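Local coordinates for protein PpBBE-like 1 D396N (Physcomitrella patens subsp. patens, PDB 6EO5) that is a cellobiose oxidase of the berberine bridge enzyme-like family that uses a bi-covalently attached FAD, at residues Gly22-Tyr33 with Pro48-Gln59; Ala67-Arg77 with Leu88-Met99. All blocks are in the same frame, centred on the assembly; numbering follows the deposited sequence.

Contact 1 (Gly22-Tyr33 with Pro48-Gln59); sequences GARTAFPGTSEY and PSAFVFPTTVAQ
The guanidinium of R24 lies flat over one face of the F53 ring, with CZ 3.7 Å from the ring centroid and the two planes 22° apart. This cation-pi stack lets an exposed charged residue cover a buried phenylalanine. R24 CG leaves anti to the backbone N (chi1 172°), and the chain then bends at chi3, which lays the planar head over the F53 ring. Farther along, the Y33 hydroxyl donates to the carbonyl of P48, OH to O 2.7 Å, in the carbonyl plane and on a lone pair. The edge of the F51 ring turns toward the face of Y33 in an offset edge-to-face pair, F51 CE2 lying 3.6 Å from Y33 CD2. A phenylalanine in place of Y33 would probably leave the P48 carbonyl without its hydroxyl donor. F27 receives the methyl of A50 over its face, a CH-pi contact, and A23 CB packs 3.6 Å from V52 CG2.

A short antiparallel ladder holds these side chains in place. A26 and F51 form a hydrogen-bonded pair, A26 N to F51 O 3.0 Å and F51 N to A26 O 3.1 Å, followed by the non-hydrogen-bonded pair T25 and V52. The small A26 suits a place beside a bulky phenylalanine. T30, whose OG1 accepts from Y33 N, N-caps the helix that carries the tyrosine.

Strand 24-26 is one of the two edge strands of its four-stranded sheet; beyond 50-53 comes 95-98. F27 packs on L14 and L18 of helix 14-21, and V52 on A63 of helix 57-70.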
loop_
_atom_site.group_PDB
_atom_site.type_symbol
_atom_site.label_atom_id
_atom_site.label_comp_id
_atom_site.label_asym_id
_atom_site.label_seq_id
_atom_site.Cartn_x
_atom_site.Cartn_y
_atom_site.Cartn_z
ATOM N N GLY A 22 -5.530 -28.373 -12.644
ATOM C CA GLY A 22 -4.155 -28.799 -12.549
ATOM C C GLY A 22 -3.231 -27.888 -11.772
ATOM O O GLY A 22 -2.034 -28.188 -11.677
ATOM N N ALA A 23 -3.730 -26.790 -11.214
ATOM C CA ALA A 23 -2.863 -25.942 -10.416
ATOM C C ALA A 23 -2.495 -26.643 -9.112
ATOM O O ALA A 23 -3.207 -27.529 -8.632
ATOM C CB ALA A 23 -3.541 -24.607 -10.124
ATOM N N ARG A 24 -1.363 -26.239 -8.541
ATOM C CA ARG A 24 -0.987 -26.725 -7.218
ATOM C C ARG A 24 -2.009 -26.275 -6.177
ATOM O O ARG A 24 -2.575 -25.180 -6.272
ATOM C CB ARG A 24 0.404 -26.212 -6.859
ATOM C CG ARG A 24 0.836 -26.496 -5.438
ATOM C CD ARG A 24 2.313 -26.180 -5.267
ATOM N NE ARG A 24 2.642 -24.789 -5.590
ATOM C CZ ARG A 24 2.828 -23.837 -4.676
ATOM N NH1 ARG A 24 2.704 -24.135 -3.384
ATOM N NH2 ARG A 24 3.134 -22.594 -5.048
ATOM N N THR A 25 -2.274 -27.136 -5.187
ATOM C CA THR A 25 -3.209 -26.803 -4.119
ATOM C C THR A 25 -2.636 -27.226 -2.776
ATOM O O THR A 25 -1.656 -27.967 -2.694
ATOM C CB THR A 25 -4.584 -27.462 -4.305
ATOM O OG1 THR A 25 -4.457 -28.888 -4.229
ATOM C CG2 THR A 25 -5.216 -27.051 -5.632
ATOM N N ALA A 26 -3.263 -26.730 -1.714
ATOM C CA ALA A 26 -2.981 -27.170 -0.355
ATOM C C ALA A 26 -4.285 -27.137 0.425
ATOM O O ALA A 26 -5.035 -26.160 0.335
ATOM C CB ALA A 26 -1.928 -26.289 0.324
ATOM N N PHE A 27 -4.563 -28.209 1.171
ATOM C CA PHE A 27 -5.854 -28.358 1.821
ATOM C C PHE A 27 -5.676 -28.555 3.323
ATOM O O PHE A 27 -4.618 -29.018 3.770
ATOM C CB PHE A 27 -6.641 -29.534 1.221
ATOM C CG PHE A 27 -7.438 -29.165 0.003
ATOM C CD1 PHE A 27 -6.848 -29.145 -1.251
ATOM C CD2 PHE A 27 -8.775 -28.817 0.113
ATOM C CE1 PHE A 27 -7.579 -28.792 -2.381
ATOM C CE2 PHE A 27 -9.518 -28.462 -1.016
ATOM C CZ PHE A 27 -8.918 -28.449 -2.261
ATOM N N PRO A 28 -6.678 -28.182 4.126
ATOM C CA PRO A 28 -6.495 -28.161 5.584
ATOM C C PRO A 28 -5.991 -29.493 6.111
ATOM O O PRO A 28 -6.388 -30.562 5.647
ATOM C CB PRO A 28 -7.897 -27.848 6.109
ATOM C CG PRO A 28 -8.544 -27.093 4.998
ATOM C CD PRO A 28 -8.011 -27.689 3.732
ATOM N N GLY A 29 -5.099 -29.421 7.084
ATOM C CA GLY A 29 -4.531 -30.603 7.676
ATOM C C GLY A 29 -3.189 -31.005 7.112
ATOM O O GLY A 29 -2.517 -31.853 7.711
ATOM N N THR A 30 -2.777 -30.430 5.990
ATOM C CA THR A 30 -1.473 -30.708 5.407
ATOM C C THR A 30 -0.454 -29.639 5.803
ATOM O O THR A 30 -0.794 -28.560 6.296
ATOM C CB THR A 30 -1.568 -30.786 3.886
ATOM O OG1 THR A 30 -1.672 -29.465 3.354
ATOM C CG2 THR A 30 -2.791 -31.582 3.475
ATOM N N SER A 31 0.815 -29.960 5.580
ATOM C CA SER A 31 1.874 -29.021 5.918
ATOM C C SER A 31 1.996 -27.903 4.888
ATOM O O SER A 31 2.480 -26.814 5.221
ATOM C CB SER A 31 3.207 -29.755 6.047
ATOM O OG SER A 31 3.706 -30.104 4.767
ATOM N N GLU A 32 1.588 -28.153 3.639
ATOM C CA GLU A 32 1.580 -27.092 2.635
ATOM C C GLU A 32 0.575 -26.015 3.008
ATOM O O GLU A 32 0.872 -24.817 2.934
ATOM C CB GLU A 32 1.252 -27.655 1.248
ATOM C CG GLU A 32 2.158 -28.774 0.760
ATOM C CD GLU A 32 1.854 -30.098 1.436
ATOM O OE1 GLU A 32 0.649 -30.396 1.669
ATOM O OE2 GLU A 32 2.826 -30.823 1.752
ATOM N N TYR A 33 -0.629 -26.435 3.407
ATOM C CA TYR A 33 -1.660 -25.506 3.854
ATOM C C TYR A 33 -1.203 -24.722 5.078
ATOM O O TYR A 33 -1.454 -23.514 5.180
ATOM C CB TYR A 33 -2.943 -26.289 4.139
ATOM C CG TYR A 33 -4.106 -25.537 4.744
ATOM C CD1 TYR A 33 -4.240 -25.408 6.125
ATOM C CD2 TYR A 33 -5.111 -25.011 3.941
ATOM C CE1 TYR A 33 -5.327 -24.748 6.684
ATOM C CE2 TYR A 33 -6.208 -24.348 4.491
ATOM C CZ TYR A 33 -6.308 -24.225 5.862
ATOM O OH TYR A 33 -7.390 -23.571 6.415
ATOM N N PRO A 48 -8.598 -20.840 5.502
ATOM C CA PRO A 48 -9.333 -20.962 4.235
ATOM C C PRO A 48 -9.814 -22.388 4.005
ATOM O O PRO A 48 -9.397 -23.327 4.683
ATOM C CB PRO A 48 -8.295 -20.551 3.170
ATOM C CG PRO A 48 -7.176 -19.899 3.907
ATOM C CD PRO A 48 -7.174 -20.524 5.280
ATOM N N SER A 49 -10.712 -22.537 3.018
ATOM C CA SER A 49 -11.035 -23.867 2.498
ATOM C C SER A 49 -9.817 -24.489 1.835
ATOM O O SER A 49 -9.493 -25.660 2.062
ATOM C CB SER A 49 -12.174 -23.803 1.475
ATOM O OG SER A 49 -13.260 -23.018 1.908
ATOM N N ALA A 50 -9.137 -23.720 0.991
ATOM C CA ALA A 50 -7.990 -24.237 0.262
ATOM C C ALA A 50 -7.183 -23.080 -0.304
ATOM O O ALA A 50 -7.684 -21.963 -0.464
ATOM C CB ALA A 50 -8.423 -25.179 -0.865
ATOM N N PHE A 51 -5.920 -23.376 -0.601
ATOM C CA PHE A 51 -5.055 -22.510 -1.386
ATOM C C PHE A 51 -4.873 -23.138 -2.758
ATOM O O PHE A 51 -4.573 -24.330 -2.857
ATOM C CB PHE A 51 -3.690 -22.332 -0.719
ATOM C CG PHE A 51 -3.741 -21.648 0.617
ATOM C CD1 PHE A 51 -3.624 -20.268 0.706
ATOM C CD2 PHE A 51 -3.881 -22.386 1.786
ATOM C CE1 PHE A 51 -3.660 -19.640 1.927
ATOM C CE2 PHE A 51 -3.914 -21.761 3.021
ATOM C CZ PHE A 51 -3.807 -20.388 3.095
ATOM N N VAL A 52 -5.067 -22.349 -3.807
ATOM C CA VAL A 52 -4.717 -22.747 -5.161
ATOM C C VAL A 52 -3.692 -21.748 -5.681
ATOM O O VAL A 52 -3.785 -20.548 -5.401
ATOM C CB VAL A 52 -5.955 -22.835 -6.084
ATOM C CG1 VAL A 52 -6.738 -21.532 -6.094
ATOM C CG2 VAL A 52 -5.550 -23.242 -7.492
ATOM N N PHE A 53 -2.692 -22.251 -6.412
ATOM C CA PHE A 53 -1.544 -21.469 -6.863
ATOM C C PHE A 53 -1.524 -21.467 -8.385
ATOM O O PHE A 53 -0.759 -22.223 -9.000
ATOM C CB PHE A 53 -0.245 -22.034 -6.299
ATOM C CG PHE A 53 -0.172 -21.993 -4.796
ATOM C CD1 PHE A 53 -0.821 -22.945 -4.027
ATOM C CD2 PHE A 53 0.554 -21.003 -4.148
ATOM C CE1 PHE A 53 -0.749 -22.908 -2.642
ATOM C CE2 PHE A 53 0.624 -20.963 -2.764
ATOM C CZ PHE A 53 -0.027 -21.917 -2.012
ATOM N N PRO A 54 -2.354 -20.642 -9.027
ATOM C CA PRO A 54 -2.378 -20.625 -10.492
ATOM C C PRO A 54 -1.040 -20.192 -11.053
ATOM O O PRO A 54 -0.366 -19.320 -10.494
ATOM C CB PRO A 54 -3.467 -19.600 -10.831
ATOM C CG PRO A 54 -4.225 -19.400 -9.601
ATOM C CD PRO A 54 -3.314 -19.689 -8.451
ATOM N N THR A 55 -0.662 -20.826 -12.166
ATOM C CA THR A 55 0.389 -20.331 -13.044
ATOM C C THR A 55 -0.127 -19.922 -14.421
ATOM O O THR A 55 0.651 -19.374 -15.205
ATOM C CB THR A 55 1.501 -21.380 -13.216
ATOM O OG1 THR A 55 0.953 -22.558 -13.814
ATOM C CG2 THR A 55 2.103 -21.754 -11.876
ATOM N N THR A 56 -1.409 -20.159 -14.731
ATOM C CA THR A 56 -1.996 -19.801 -16.018
ATOM C C THR A 56 -3.353 -19.138 -15.813
ATOM O O THR A 56 -4.030 -19.358 -14.805
ATOM C CB THR A 56 -2.196 -21.018 -16.938
ATOM O OG1 THR A 56 -3.318 -21.794 -16.480
ATOM C CG2 THR A 56 -0.953 -21.889 -16.961
ATOM N N VAL A 57 -3.756 -18.343 -16.810
ATOM C CA VAL A 57 -5.083 -17.728 -16.788
ATOM C C VAL A 57 -6.163 -18.799 -16.761
ATOM O O VAL A 57 -7.198 -18.646 -16.100
ATOM C CB VAL A 57 -5.263 -16.789 -17.995
ATOM C CG1 VAL A 57 -6.698 -16.295 -18.076
ATOM C CG2 VAL A 57 -4.298 -15.631 -17.918
ATOM N N ALA A 58 -5.943 -19.901 -17.479
ATOM C CA ALA A 58 -6.896 -21.004 -17.446
ATOM C C ALA A 58 -7.156 -21.455 -16.018
ATOM O O ALA A 58 -8.305 -21.720 -15.637
ATOM C CB ALA A 58 -6.373 -22.171 -18.284
ATOM N N GLN A 59 -6.098 -21.530 -15.203
ATOM C CA GLN A 59 -6.245 -22.047 -13.847
ATOM C C GLN A 59 -6.948 -21.041 -12.939
ATOM O O GLN A 59 -7.704 -21.430 -12.037
ATOM C CB GLN A 59 -4.877 -22.429 -13.290
ATOM C CG GLN A 59 -4.243 -23.585 -14.023
ATOM C CD GLN A 59 -2.894 -23.939 -13.466
ATOM O OE1 GLN A 59 -2.303 -23.168 -12.712
ATOM N NE2 GLN A 59 -2.394 -25.115 -13.823
#

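Contact 2 (Ala67-Arg77 with Leu88-Met99). With FAD (flavin-adenine dinucleotide), chain C.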
loop_
_atom_site.group_PDB
_atom_site.type_symbol
_atom_site.label_atom_id
_atom_site.label_comp_id
_atom_site.label_asym_id
_atom_site.label_seq_id
_atom_site.Cartn_x
_atom_site.Cartn_y
_atom_site.Cartn_z
ATOM N N ALA A 67 -15.119 -22.224 -7.294
ATOM C CA ALA A 67 -15.620 -21.612 -6.073
ATOM C C ALA A 67 -17.106 -21.328 -6.188
ATOM O O ALA A 67 -17.850 -21.480 -5.212
ATOM C CB ALA A 67 -14.845 -20.335 -5.765
ATOM N N LYS A 68 -17.556 -20.924 -7.380
ATOM C CA LYS A 68 -18.979 -20.696 -7.605
ATOM C C LYS A 68 -19.766 -21.996 -7.499
ATOM O O LYS A 68 -20.890 -22.009 -6.986
ATOM C CB LYS A 68 -19.192 -20.051 -8.975
ATOM C CG LYS A 68 -18.685 -18.634 -9.078
ATOM C CD LYS A 68 -19.134 -17.976 -10.368
ATOM C CE LYS A 68 -18.356 -18.491 -11.562
ATOM N NZ LYS A 68 -18.973 -18.015 -12.832
ATOM N N GLN A 69 -19.182 -23.102 -7.968
ATOM C CA GLN A 69 -19.894 -24.373 -8.009
ATOM C C GLN A 69 -20.015 -24.992 -6.620
ATOM O O GLN A 69 -21.080 -25.495 -6.250
ATOM C CB GLN A 69 -19.181 -25.325 -8.960
ATOM C CG GLN A 69 -20.079 -26.333 -9.626
ATOM C CD GLN A 69 -19.282 -27.470 -10.217
ATOM O OE1 GLN A 69 -18.975 -27.473 -11.412
ATOM N NE2 GLN A 69 -18.919 -28.438 -9.376
ATOM N N VAL A 70 -18.926 -24.981 -5.845
ATOM C CA VAL A 70 -18.961 -25.512 -4.481
ATOM C C VAL A 70 -19.598 -24.525 -3.501
ATOM O O VAL A 70 -20.009 -24.922 -2.399
ATOM C CB VAL A 70 -17.538 -25.914 -4.046
ATOM C CG1 VAL A 70 -17.522 -26.551 -2.664
ATOM C CG2 VAL A 70 -16.934 -26.883 -5.052
ATOM N N GLY A 71 -19.733 -23.258 -3.884
ATOM C CA GLY A 71 -20.357 -22.283 -3.007
ATOM C C GLY A 71 -19.462 -21.750 -1.906
ATOM O O GLY A 71 -19.945 -21.495 -0.796
ATOM N N VAL A 72 -18.162 -21.584 -2.177
ATOM C CA VAL A 72 -17.233 -20.969 -1.237
ATOM C C VAL A 72 -16.915 -19.557 -1.706
ATOM O O VAL A 72 -17.139 -19.185 -2.861
ATOM C CB VAL A 72 -15.926 -21.784 -1.065
ATOM C CG1 VAL A 72 -16.147 -22.996 -0.189
ATOM C CG2 VAL A 72 -15.387 -22.202 -2.417
ATOM N N GLY A 73 -16.391 -18.756 -0.791
ATOM C CA GLY A 73 -15.854 -17.469 -1.166
ATOM C C GLY A 73 -14.478 -17.612 -1.790
ATOM O O GLY A 73 -13.826 -18.654 -1.693
ATOM N N ILE A 74 -14.025 -16.536 -2.427
ATOM C CA ILE A 74 -12.788 -16.580 -3.199
ATOM C C ILE A 74 -12.145 -15.197 -3.162
ATOM O O ILE A 74 -12.788 -14.194 -3.492
ATOM C CB ILE A 74 -13.062 -17.062 -4.643
ATOM C CG1 ILE A 74 -11.770 -17.191 -5.446
ATOM C CG2 ILE A 74 -14.064 -16.160 -5.362
ATOM C CD1 ILE A 74 -11.995 -17.582 -6.892
ATOM N N VAL A 75 -10.892 -15.131 -2.714
ATOM C CA VAL A 75 -10.134 -13.881 -2.799
ATOM C C VAL A 75 -8.759 -14.159 -3.394
ATOM O O VAL A 75 -8.130 -15.183 -3.081
ATOM C CB VAL A 75 -9.996 -13.168 -1.436
ATOM C CG1 VAL A 75 -11.367 -12.790 -0.862
ATOM C CG2 VAL A 75 -9.176 -13.992 -0.441
ATOM N N PRO A 76 -8.266 -13.282 -4.263
ATOM C CA PRO A 76 -6.864 -13.348 -4.669
ATOM C C PRO A 76 -5.942 -12.854 -3.561
ATOM O O PRO A 76 -6.329 -12.066 -2.693
ATOM C CB PRO A 76 -6.816 -12.421 -5.890
ATOM C CG PRO A 76 -7.882 -11.427 -5.637
ATOM C CD PRO A 76 -8.982 -12.176 -4.927
ATOM N N ARG A 77 -4.701 -13.341 -3.599
ATOM C CA ARG A 77 -3.651 -12.878 -2.704
ATOM C C ARG A 77 -2.382 -12.571 -3.498
ATOM O O ARG A 77 -1.892 -13.415 -4.257
ATOM C CB ARG A 77 -3.368 -13.909 -1.622
ATOM C CG ARG A 77 -2.279 -13.500 -0.672
ATOM C CD ARG A 77 -1.379 -14.665 -0.413
ATOM N NE ARG A 77 -1.771 -15.404 0.772
ATOM C CZ ARG A 77 -1.324 -16.622 1.077
ATOM N NH1 ARG A 77 -0.492 -17.257 0.272
ATOM N NH2 ARG A 77 -1.721 -17.212 2.191
ATOM N N LEU A 88 -6.489 -13.488 3.260
ATOM C CA LEU A 88 -6.940 -14.784 3.744
ATOM C C LEU A 88 -8.451 -14.900 3.683
ATOM O O LEU A 88 -8.991 -15.949 4.024
ATOM C CB LEU A 88 -6.450 -15.035 5.175
ATOM C CG LEU A 88 -4.937 -15.239 5.252
ATOM C CD1 LEU A 88 -4.457 -15.360 6.675
ATOM C CD2 LEU A 88 -4.466 -16.424 4.410
ATOM N N GLY A 89 -9.143 -13.850 3.245
ATOM C CA GLY A 89 -10.586 -13.849 3.104
ATOM C C GLY A 89 -11.309 -12.853 3.989
ATOM O O GLY A 89 -12.433 -12.448 3.654
ATOM N N GLY A 90 -10.717 -12.445 5.114
ATOM C CA GLY A 90 -11.457 -11.654 6.081
ATOM C C GLY A 90 -12.579 -12.412 6.756
ATOM O O GLY A 90 -13.439 -11.798 7.385
ATOM N N ARG A 91 -12.581 -13.739 6.631
ATOM C CA ARG A 91 -13.521 -14.682 7.228
ATOM C C ARG A 91 -12.958 -16.074 6.985
ATOM O O ARG A 91 -12.066 -16.254 6.149
ATOM C CB ARG A 91 -14.922 -14.564 6.621
ATOM C CG ARG A 91 -14.970 -15.024 5.173
ATOM C CD ARG A 91 -15.855 -14.135 4.343
ATOM N NE ARG A 91 -16.062 -14.646 2.988
ATOM C CZ ARG A 91 -15.521 -14.126 1.888
ATOM N NH1 ARG A 91 -14.717 -13.076 1.973
ATOM N NH2 ARG A 91 -15.784 -14.653 0.700
ATOM N N ASP A 92 -13.508 -17.061 7.691
ATOM C CA ASP A 92 -13.060 -18.437 7.515
ATOM C C ASP A 92 -13.697 -19.081 6.291
ATOM O O ASP A 92 -14.802 -18.718 5.871
ATOM C CB ASP A 92 -13.388 -19.276 8.742
ATOM C CG ASP A 92 -12.362 -19.140 9.815
ATOM O OD1 ASP A 92 -11.273 -18.606 9.497
ATOM O OD2 ASP A 92 -12.632 -19.576 10.959
ATOM N N GLY A 93 -12.976 -20.039 5.711
ATOM C CA GLY A 93 -13.534 -20.910 4.694
ATOM C C GLY A 93 -13.458 -20.430 3.268
ATOM O O GLY A 93 -14.194 -20.944 2.422
ATOM N N VAL A 94 -12.597 -19.489 2.961
ATOM C CA VAL A 94 -12.516 -18.950 1.610
ATOM C C VAL A 94 -11.521 -19.774 0.800
ATOM O O VAL A 94 -10.678 -20.486 1.345
ATOM C CB VAL A 94 -12.137 -17.455 1.677
ATOM C CG1 VAL A 94 -11.778 -16.881 0.322
ATOM C CG2 VAL A 94 -13.290 -16.676 2.285
ATOM N N LEU A 95 -11.652 -19.730 -0.523
ATOM C CA LEU A 95 -10.606 -20.221 -1.416
ATOM C C LEU A 95 -9.646 -19.071 -1.688
ATOM O O LEU A 95 -10.032 -18.064 -2.298
ATOM C CB LEU A 95 -11.188 -20.757 -2.722
ATOM C CG LEU A 95 -10.170 -21.143 -3.806
ATOM C CD1 LEU A 95 -9.301 -22.311 -3.354
ATOM C CD2 LEU A 95 -10.850 -21.440 -5.140
ATOM N N VAL A 96 -8.405 -19.213 -1.231
ATOM C CA VAL A 96 -7.370 -18.209 -1.461
ATOM C C VAL A 96 -6.666 -18.537 -2.766
ATOM O O VAL A 96 -6.050 -19.599 -2.901
ATOM C CB VAL A 96 -6.361 -18.154 -0.302
ATOM C CG1 VAL A 96 -5.217 -17.199 -0.658
ATOM C CG2 VAL A 96 -7.041 -17.745 1.009
ATOM N N VAL A 97 -6.739 -17.620 -3.720
ATOM C CA VAL A 97 -6.095 -17.781 -5.021
ATOM C C VAL A 97 -4.774 -17.015 -4.966
ATOM O O VAL A 97 -4.693 -15.839 -5.321
ATOM C CB VAL A 97 -6.992 -17.298 -6.150
ATOM C CG1 VAL A 97 -6.320 -17.539 -7.506
ATOM C CG2 VAL A 97 -8.342 -17.978 -6.050
ATOM N N ASP A 98 -3.723 -17.693 -4.512
ATOM C CA ASP A 98 -2.400 -17.091 -4.398
ATOM C C ASP A 98 -1.779 -16.944 -5.786
ATOM O O ASP A 98 -1.545 -17.941 -6.476
ATOM C CB ASP A 98 -1.526 -17.943 -3.482
ATOM C CG ASP A 98 -0.167 -17.325 -3.217
ATOM O OD1 ASP A 98 0.518 -16.900 -4.173
ATOM O OD2 ASP A 98 0.224 -17.273 -2.037
ATOM N N MET A 99 -1.498 -15.704 -6.188
ATOM C CA MET A 99 -1.058 -15.390 -7.539
ATOM C C MET A 99 0.466 -15.410 -7.697
ATOM O O MET A 99 0.996 -14.781 -8.623
ATOM C CB MET A 99 -1.620 -14.031 -7.958
ATOM C CG MET A 99 -3.127 -14.019 -8.040
ATOM S SD MET A 99 -3.725 -15.086 -9.368
ATOM C CE MET A 99 -3.379 -14.055 -10.801
HETATM P PA FAD C . -2.541 -8.635 -0.138
HETATM O O1A FAD C . -2.924 -8.931 1.304
HETATM O O2A FAD C . -2.124 -9.881 -0.876
HETATM O O5B FAD C . -3.679 -7.838 -0.960
HETATM C C5B FAD C . -4.433 -6.803 -0.367
HETATM C C4B FAD C . -5.823 -6.721 -0.989
HETATM O O4B FAD C . -5.726 -6.683 -2.401
HETATM C C3B FAD C . -6.675 -7.930 -0.647
HETATM O O3B FAD C . -8.025 -7.524 -0.593
HETATM C C2B FAD C . -6.481 -8.824 -1.844
HETATM O O2B FAD C . -7.554 -9.717 -2.011
HETATM C C1B FAD C . -6.362 -7.812 -2.977
HETATM N N9A FAD C . -5.591 -8.409 -4.090
HETATM C C8A FAD C . -4.347 -8.990 -4.011
HETATM N N7A FAD C . -3.995 -9.435 -5.237
HETATM C C5A FAD C . -4.995 -9.154 -6.098
HETATM C C6A FAD C . -5.152 -9.399 -7.450
HETATM N N6A FAD C . -4.189 -10.020 -8.122
HETATM N N1A FAD C . -6.303 -8.992 -8.089
HETATM C C2A FAD C . -7.294 -8.359 -7.374
HETATM N N3A FAD C . -7.140 -8.121 -6.025
HETATM C C4A FAD C . -6.007 -8.516 -5.395
HETATM N N1 FAD C . 1.621 1.103 1.527
HETATM C C2 FAD C . 2.106 2.187 0.787
HETATM O O2 FAD C . 1.378 2.865 0.032
HETATM N N3 FAD C . 3.449 2.514 0.883
HETATM C C4 FAD C . 4.293 1.790 1.698
HETATM O O4 FAD C . 5.480 2.094 1.754
HETATM C C4X FAD C . 3.812 0.718 2.435
HETATM N N5 FAD C . 4.672 -0.028 3.211
HETATM C C5X FAD C . 4.276 -1.266 3.681
HETATM C C6 FAD C . 5.198 -2.071 4.343
HETATM C C7 FAD C . 4.894 -3.384 4.736
HETATM C C7M FAD C . 5.930 -4.233 5.438
HETATM C C8 FAD C . 3.575 -3.846 4.546
HETATM C C8M FAD C . 3.139 -5.209 5.049
HETATM C C9 FAD C . 2.631 -2.983 3.957
HETATM C C9A FAD C . 2.964 -1.696 3.497
HETATM N N10 FAD C . 2.037 -0.803 2.945
HETATM C C10 FAD C . 2.476 0.346 2.315
HETATM C "C1'" FAD C . 0.605 -1.177 2.755
HETATM C "C2'" FAD C . 0.447 -1.864 1.401
HETATM O "O2'" FAD C . 0.421 -0.955 0.325
HETATM C "C3'" FAD C . -0.844 -2.650 1.409
HETATM O "O3'" FAD C . -0.733 -3.570 2.468
HETATM C "C4'" FAD C . -1.046 -3.343 0.065
HETATM O "O4'" FAD C . -2.434 -3.441 -0.189
HETATM C "C5'" FAD C . -0.369 -4.713 0.054
HETATM O "O5'" FAD C . -0.628 -5.455 -1.119
HETATM P P FAD C . -0.323 -7.043 -1.105
HETATM O O1P FAD C . -0.531 -7.606 -2.492
HETATM O O2P FAD C . 1.027 -7.393 -0.538
HETATM O O3P FAD C . -1.341 -7.577 0.020
HETATM O O HOH W 1 -15.339 -13.993 -2.190
#
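The R77 guanidinium has V96 CG1 over one face, while D98 OD2 and L88 CD2 lie at its edge. NH1 forms a salt bridge with OD2, the carboxylate standing almost upright to the guanidinium at 85°; the modelled separation is too short to be trusted in detail. The bends of the arginine chain at chi2 and chi3 lead its head back across D98 and beside L88. NH2 also bonds to A36 O, and D98 OD1 takes E100 N, so both ends of this buried ion pair have further partners. The second guanidinium, of R91, has V94 CG2 over the centre of one face. In its plane a water bridges the contact, accepting from R91 NH2 at 3.0 Å and from I74 N at 2.9 Å, while NH1 bonds to N463 O. G73 suits its place, because a side chain there would run into R91 NH2.

The two strands run parallel and in register. L95 N reaches G73 O at 2.7 Å, V75 N reaches L95 O at 3.1 Å, and the ladder continues through V97 and R77 to M99 N on R77 O. On the face that carries I74, L95, P76 and V97, I74 CG1 meets V97 CG2 at 3.6 Å.

At the strand end, P76 sets its ring against the adenine of FAD, CG 3.4 Å from N3A, and its carbonyl accepts from the ribose O2B at 2.7 Å. Parallel strands joined by a loop whose G80 and S87 also bond to FAD form part of the cofactor site of the PCMH-type FAD-binding domain found in VAO-family flavoenzymes.

In the fold
The two contacts are halves of one mixed sheet, ordered 24-26, 50-53, 95-98, 74-77. They meet where 50-53 runs parallel to 95-98, with probable backbone hydrogen bonds from S49 N to V94 O and V96 N to A50 O. Helix 57-70 serves both, beginning in contact 1 and ending in contact 2; it links strand 50-53 to the parallel 74-77 as a beta-alpha-beta crossover, with 95-98 lying between them. Contact 1 holds the antiparallel edge, contact 2 the parallel one; contact 1 is partly buried and relies on aromatic and cation-pi packing. Contact 2 is buried, with an internal ion pair and aliphatic side chains, and it alone touches the cofactor.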